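Local coordinates for protein L-threonine dehydrogenase (Flavobacterium frigidimaris, PDB 2YY7) that binds NAD and probably oxidises L-threonine at its 3-hydroxyl as a UDP-galactose 4-epimerase-like member of the short-chain dehydrogenase-reductase superfamily, at residues P180-F192 against Y201-M213. Numbering follows the deposited sequence.
Sequences PGGGTTDYAVDIF and YECFLSSETKMPM. With NAD (nicotinamide-adenine-dinucleotide), chain E.
Tyr201 lays one ring face on the helix 187-192 backbone, with Ile191 CA 3.9 Å from the ring centroid; on the opposite face sits the backbone N of Cys203. At the rim in the ring plane, water 2 joins Tyr201 OH to Asp190 OD1, while Tyr201 OH itself lies 3.3 Å from Tyr187 CB. Phe204 takes that same CB over one face as a CH-pi contact and sets its edge against Thr184 O, with CE1 3.3 Å from that oxygen. The Tyr187 ring meets Cys203 SG obliquely, 4.2 Å from its centroid, and its OH donates to water 1, which passes the bond on to Thr209 O. Helix 187-197, entered from the loop whose Gly181 CA lies 3.5 Å from NAD O2A, turns back antiparallel (168°) into strand 200-203, which pairs with 264-267 outside the large Rossmann-type sheet; the chain then joins that sheet through strand 211-215. With a leucine in place of Tyr201, water 2 would probably lose its hydroxyl partner and Ile191 the ring face against its CA. Farther along, Met213, bent at chi2 (-86°), brings CE to 3.6 Å from Ala188 CB and against Tyr187 CE1, and Met211 CE touches Thr185 CG2 at 3.6 Å.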
# COMPACT_ATOMS: atom_id res chain seq x y z
N PRO A 180 -2.79 -23.37 12.95
CA PRO A 180 -2.58 -22.06 12.31
C PRO A 180 -2.55 -22.22 10.79
O PRO A 180 -2.36 -23.33 10.29
CB PRO A 180 -1.24 -21.61 12.90
CG PRO A 180 -0.51 -22.91 13.09
CD PRO A 180 -1.58 -23.81 13.66
N GLY A 181 -2.70 -21.12 10.07
CA GLY A 181 -2.73 -21.19 8.62
C GLY A 181 -1.44 -20.88 7.90
O GLY A 181 -1.45 -20.66 6.69
N GLY A 182 -0.32 -20.84 8.62
CA GLY A 182 0.94 -20.56 7.97
C GLY A 182 1.45 -19.15 8.16
O GLY A 182 1.91 -18.51 7.22
N GLY A 183 1.35 -18.65 9.39
CA GLY A 183 1.85 -17.32 9.69
C GLY A 183 3.29 -17.48 10.11
O GLY A 183 3.78 -18.61 10.21
N THR A 184 3.98 -16.38 10.38
CA THR A 184 5.38 -16.45 10.79
C THR A 184 5.50 -16.71 12.29
O THR A 184 6.55 -17.11 12.79
CB THR A 184 6.12 -15.14 10.44
OG1 THR A 184 6.04 -14.92 9.03
CG2 THR A 184 7.57 -15.22 10.86
N THR A 185 4.40 -16.49 13.01
CA THR A 185 4.37 -16.68 14.46
C THR A 185 3.82 -18.05 14.86
O THR A 185 3.66 -18.33 16.05
CB THR A 185 3.50 -15.59 15.11
OG1 THR A 185 2.22 -15.54 14.47
CG2 THR A 185 4.17 -14.22 14.98
N ASP A 186 3.54 -18.90 13.88
CA ASP A 186 2.98 -20.22 14.15
C ASP A 186 3.80 -21.11 15.09
O ASP A 186 3.26 -22.06 15.66
CB ASP A 186 2.74 -20.96 12.83
CG ASP A 186 1.65 -20.30 11.98
OD1 ASP A 186 1.18 -19.20 12.34
OD2 ASP A 186 1.27 -20.88 10.95
N TYR A 187 5.08 -20.81 15.28
CA TYR A 187 5.90 -21.62 16.16
C TYR A 187 5.37 -21.59 17.60
O TYR A 187 5.55 -22.55 18.34
CB TYR A 187 7.36 -21.15 16.17
CG TYR A 187 7.67 -20.12 17.24
CD1 TYR A 187 7.52 -18.76 17.00
CD2 TYR A 187 8.05 -20.52 18.53
CE1 TYR A 187 7.75 -17.81 18.00
CE2 TYR A 187 8.27 -19.59 19.54
CZ TYR A 187 8.12 -18.24 19.27
OH TYR A 187 8.32 -17.31 20.27
N ALA A 188 4.72 -20.49 17.97
CA ALA A 188 4.18 -20.33 19.32
C ALA A 188 3.00 -21.27 19.59
O ALA A 188 2.54 -21.39 20.73
CB ALA A 188 3.77 -18.88 19.56
N VAL A 189 2.49 -21.89 18.53
CA VAL A 189 1.40 -22.85 18.65
C VAL A 189 2.03 -24.24 18.56
O VAL A 189 1.81 -25.09 19.42
CB VAL A 189 0.37 -22.67 17.51
CG1 VAL A 189 -0.69 -23.78 17.58
CG2 VAL A 189 -0.30 -21.30 17.64
N ASP A 190 2.82 -24.45 17.51
CA ASP A 190 3.49 -25.73 17.29
C ASP A 190 4.27 -26.21 18.52
O ASP A 190 4.22 -27.39 18.87
CB ASP A 190 4.44 -25.62 16.10
CG ASP A 190 3.70 -25.48 14.78
OD1 ASP A 190 4.38 -25.20 13.76
OD2 ASP A 190 2.47 -25.64 14.76
N ILE A 191 4.98 -25.29 19.16
CA ILE A 191 5.79 -25.62 20.33
C ILE A 191 4.97 -26.34 21.40
O ILE A 191 5.50 -27.18 22.12
CB ILE A 191 6.42 -24.33 20.93
CG1 ILE A 191 7.47 -24.70 21.98
CG2 ILE A 191 5.33 -23.45 21.53
CD1 ILE A 191 8.25 -23.50 22.49
N PHE A 192 3.69 -26.00 21.50
CA PHE A 192 2.83 -26.65 22.48
C PHE A 192 2.51 -28.09 22.06
O PHE A 192 2.58 -29.01 22.87
CB PHE A 192 1.54 -25.85 22.68
CG PHE A 192 1.69 -24.66 23.60
CD1 PHE A 192 1.72 -24.82 24.98
CD2 PHE A 192 1.83 -23.37 23.08
CE1 PHE A 192 1.88 -23.73 25.84
CE2 PHE A 192 1.99 -22.27 23.93
CZ PHE A 192 2.01 -22.45 25.31
N TYR A 201 11.06 -29.91 20.71
CA TYR A 201 10.61 -29.14 19.55
C TYR A 201 11.77 -28.50 18.80
O TYR A 201 12.76 -28.07 19.39
CB TYR A 201 9.64 -28.05 20.01
CG TYR A 201 9.18 -27.09 18.93
CD1 TYR A 201 9.29 -25.71 19.10
CD2 TYR A 201 8.63 -27.56 17.73
CE1 TYR A 201 8.87 -24.82 18.12
CE2 TYR A 201 8.20 -26.67 16.73
CZ TYR A 201 8.33 -25.30 16.94
OH TYR A 201 7.94 -24.42 15.96
N GLU A 202 11.65 -28.47 17.47
CA GLU A 202 12.65 -27.84 16.63
C GLU A 202 11.98 -26.58 16.09
O GLU A 202 11.13 -26.63 15.21
CB GLU A 202 13.07 -28.79 15.50
CG GLU A 202 13.84 -30.02 16.01
CD GLU A 202 14.38 -30.89 14.89
OE1 GLU A 202 15.10 -31.87 15.19
OE2 GLU A 202 14.09 -30.61 13.71
N CYS A 203 12.38 -25.44 16.66
CA CYS A 203 11.84 -24.13 16.32
C CYS A 203 12.36 -23.55 15.00
O CYS A 203 13.56 -23.61 14.73
CB CYS A 203 12.16 -23.17 17.47
SG CYS A 203 11.24 -21.63 17.48
N PHE A 204 11.47 -22.97 14.19
CA PHE A 204 11.88 -22.40 12.92
C PHE A 204 12.30 -20.92 12.99
O PHE A 204 12.45 -20.26 11.96
CB PHE A 204 10.80 -22.61 11.85
CG PHE A 204 9.49 -21.92 12.13
CD1 PHE A 204 9.37 -20.54 11.97
CD2 PHE A 204 8.37 -22.66 12.49
CE1 PHE A 204 8.14 -19.91 12.17
CE2 PHE A 204 7.13 -22.04 12.69
CZ PHE A 204 7.02 -20.67 12.53
N LEU A 205 12.49 -20.43 14.21
CA LEU A 205 12.93 -19.06 14.46
C LEU A 205 14.03 -19.14 15.53
O LEU A 205 13.97 -20.00 16.40
CB LEU A 205 11.77 -18.21 14.98
CG LEU A 205 11.19 -17.11 14.09
CD1 LEU A 205 11.05 -17.57 12.64
CD2 LEU A 205 9.84 -16.68 14.65
N SER A 206 15.02 -18.25 15.46
CA SER A 206 16.12 -18.24 16.43
C SER A 206 15.62 -17.87 17.83
O SER A 206 14.64 -17.13 17.98
CB SER A 206 17.24 -17.29 15.98
OG SER A 206 16.75 -16.00 15.69
N SER A 207 16.32 -18.38 18.84
CA SER A 207 15.95 -18.21 20.25
C SER A 207 15.57 -16.84 20.80
O SER A 207 14.69 -16.75 21.65
CB SER A 207 17.04 -18.82 21.15
OG SER A 207 18.17 -17.97 21.26
N GLU A 208 16.22 -15.77 20.34
CA GLU A 208 15.91 -14.44 20.87
C GLU A 208 15.05 -13.57 19.95
O GLU A 208 15.07 -12.34 20.06
CB GLU A 208 17.21 -13.69 21.20
CG GLU A 208 18.18 -14.47 22.08
CD GLU A 208 17.52 -15.07 23.31
OE1 GLU A 208 16.92 -14.31 24.10
OE2 GLU A 208 17.59 -16.31 23.48
N THR A 209 14.28 -14.20 19.06
CA THR A 209 13.41 -13.47 18.15
C THR A 209 12.17 -12.99 18.91
O THR A 209 11.18 -13.72 19.02
CB THR A 209 12.98 -14.37 16.97
OG1 THR A 209 14.15 -14.86 16.30
CG2 THR A 209 12.13 -13.60 15.98
N LYS A 210 12.25 -11.78 19.45
CA LYS A 210 11.15 -11.21 20.23
C LYS A 210 10.04 -10.71 19.31
O LYS A 210 10.30 -9.96 18.36
CB LYS A 210 11.68 -10.06 21.09
CG LYS A 210 10.68 -9.45 22.05
CD LYS A 210 11.34 -8.35 22.85
CE LYS A 210 10.35 -7.62 23.73
NZ LYS A 210 9.66 -8.57 24.65
N MET A 211 8.81 -11.13 19.58
CA MET A 211 7.68 -10.73 18.75
C MET A 211 6.43 -10.42 19.56
O MET A 211 6.30 -10.86 20.70
CB MET A 211 7.34 -11.84 17.76
CG MET A 211 8.48 -12.26 16.85
SD MET A 211 7.97 -13.62 15.77
CE MET A 211 7.33 -12.69 14.39
N PRO A 212 5.50 -9.66 18.97
CA PRO A 212 4.23 -9.29 19.61
C PRO A 212 3.29 -10.49 19.44
O PRO A 212 3.09 -10.96 18.32
CB PRO A 212 3.75 -8.10 18.79
CG PRO A 212 5.00 -7.58 18.13
CD PRO A 212 5.72 -8.84 17.77
N MET A 213 2.73 -10.97 20.54
CA MET A 213 1.83 -12.12 20.50
C MET A 213 0.56 -11.85 21.30
O MET A 213 0.50 -10.91 22.09
CB MET A 213 2.54 -13.35 21.08
CG MET A 213 3.75 -13.81 20.28
SD MET A 213 3.33 -14.91 18.92
CE MET A 213 4.94 -15.61 18.54
PA NAD E . -6.48 -19.35 8.46
O1A NAD E . -6.35 -20.27 9.63
O2A NAD E . -5.52 -19.59 7.35
O5B NAD E . -7.98 -19.28 7.97
C5B NAD E . -8.31 -18.80 6.70
C4B NAD E . -9.62 -19.41 6.26
O4B NAD E . -10.02 -18.76 5.05
C3B NAD E . -9.48 -20.92 5.98
O3B NAD E . -10.48 -21.68 6.69
C2B NAD E . -9.60 -21.00 4.45
O2B NAD E . -10.19 -22.21 4.01
C1B NAD E . -10.46 -19.76 4.15
N9A NAD E . -10.37 -19.34 2.74
C8A NAD E . -9.21 -19.27 1.97
N7A NAD E . -9.55 -18.86 0.74
C5A NAD E . -10.89 -18.66 0.74
C6A NAD E . -11.75 -18.27 -0.27
N6A NAD E . -11.31 -18.10 -1.50
N1A NAD E . -13.09 -18.17 -0.00
C2A NAD E . -13.59 -18.44 1.26
N3A NAD E . -12.75 -18.86 2.28
C4A NAD E . -11.41 -18.96 1.99
O3 NAD E . -6.18 -17.85 8.94
PN NAD E . -6.48 -17.14 10.37
O1N NAD E . -7.84 -17.50 10.90
O2N NAD E . -5.24 -17.29 11.17
O5D NAD E . -6.53 -15.58 9.92
C5D NAD E . -7.78 -14.95 9.59
C4D NAD E . -7.50 -13.45 9.30
O4D NAD E . -6.79 -12.87 10.38
C3D NAD E . -6.62 -13.21 8.07
O3D NAD E . -7.03 -11.99 7.45
C2D NAD E . -5.25 -12.98 8.66
O2D NAD E . -4.47 -12.28 7.72
C1D NAD E . -5.58 -12.22 9.95
N1N NAD E . -4.46 -12.35 10.92
C2N NAD E . -4.21 -13.57 11.51
C3N NAD E . -3.16 -13.68 12.42
C7N NAD E . -2.93 -14.96 13.17
O7N NAD E . -1.81 -14.98 13.98
N7N NAD E . -3.73 -16.04 13.02
C4N NAD E . -2.35 -12.57 12.70
C5N NAD E . -2.63 -11.33 12.11
C6N NAD E . -3.67 -11.23 11.21
O HOH W 1 8.67 -14.74 19.60
O HOH W 2 6.91 -25.66 13.78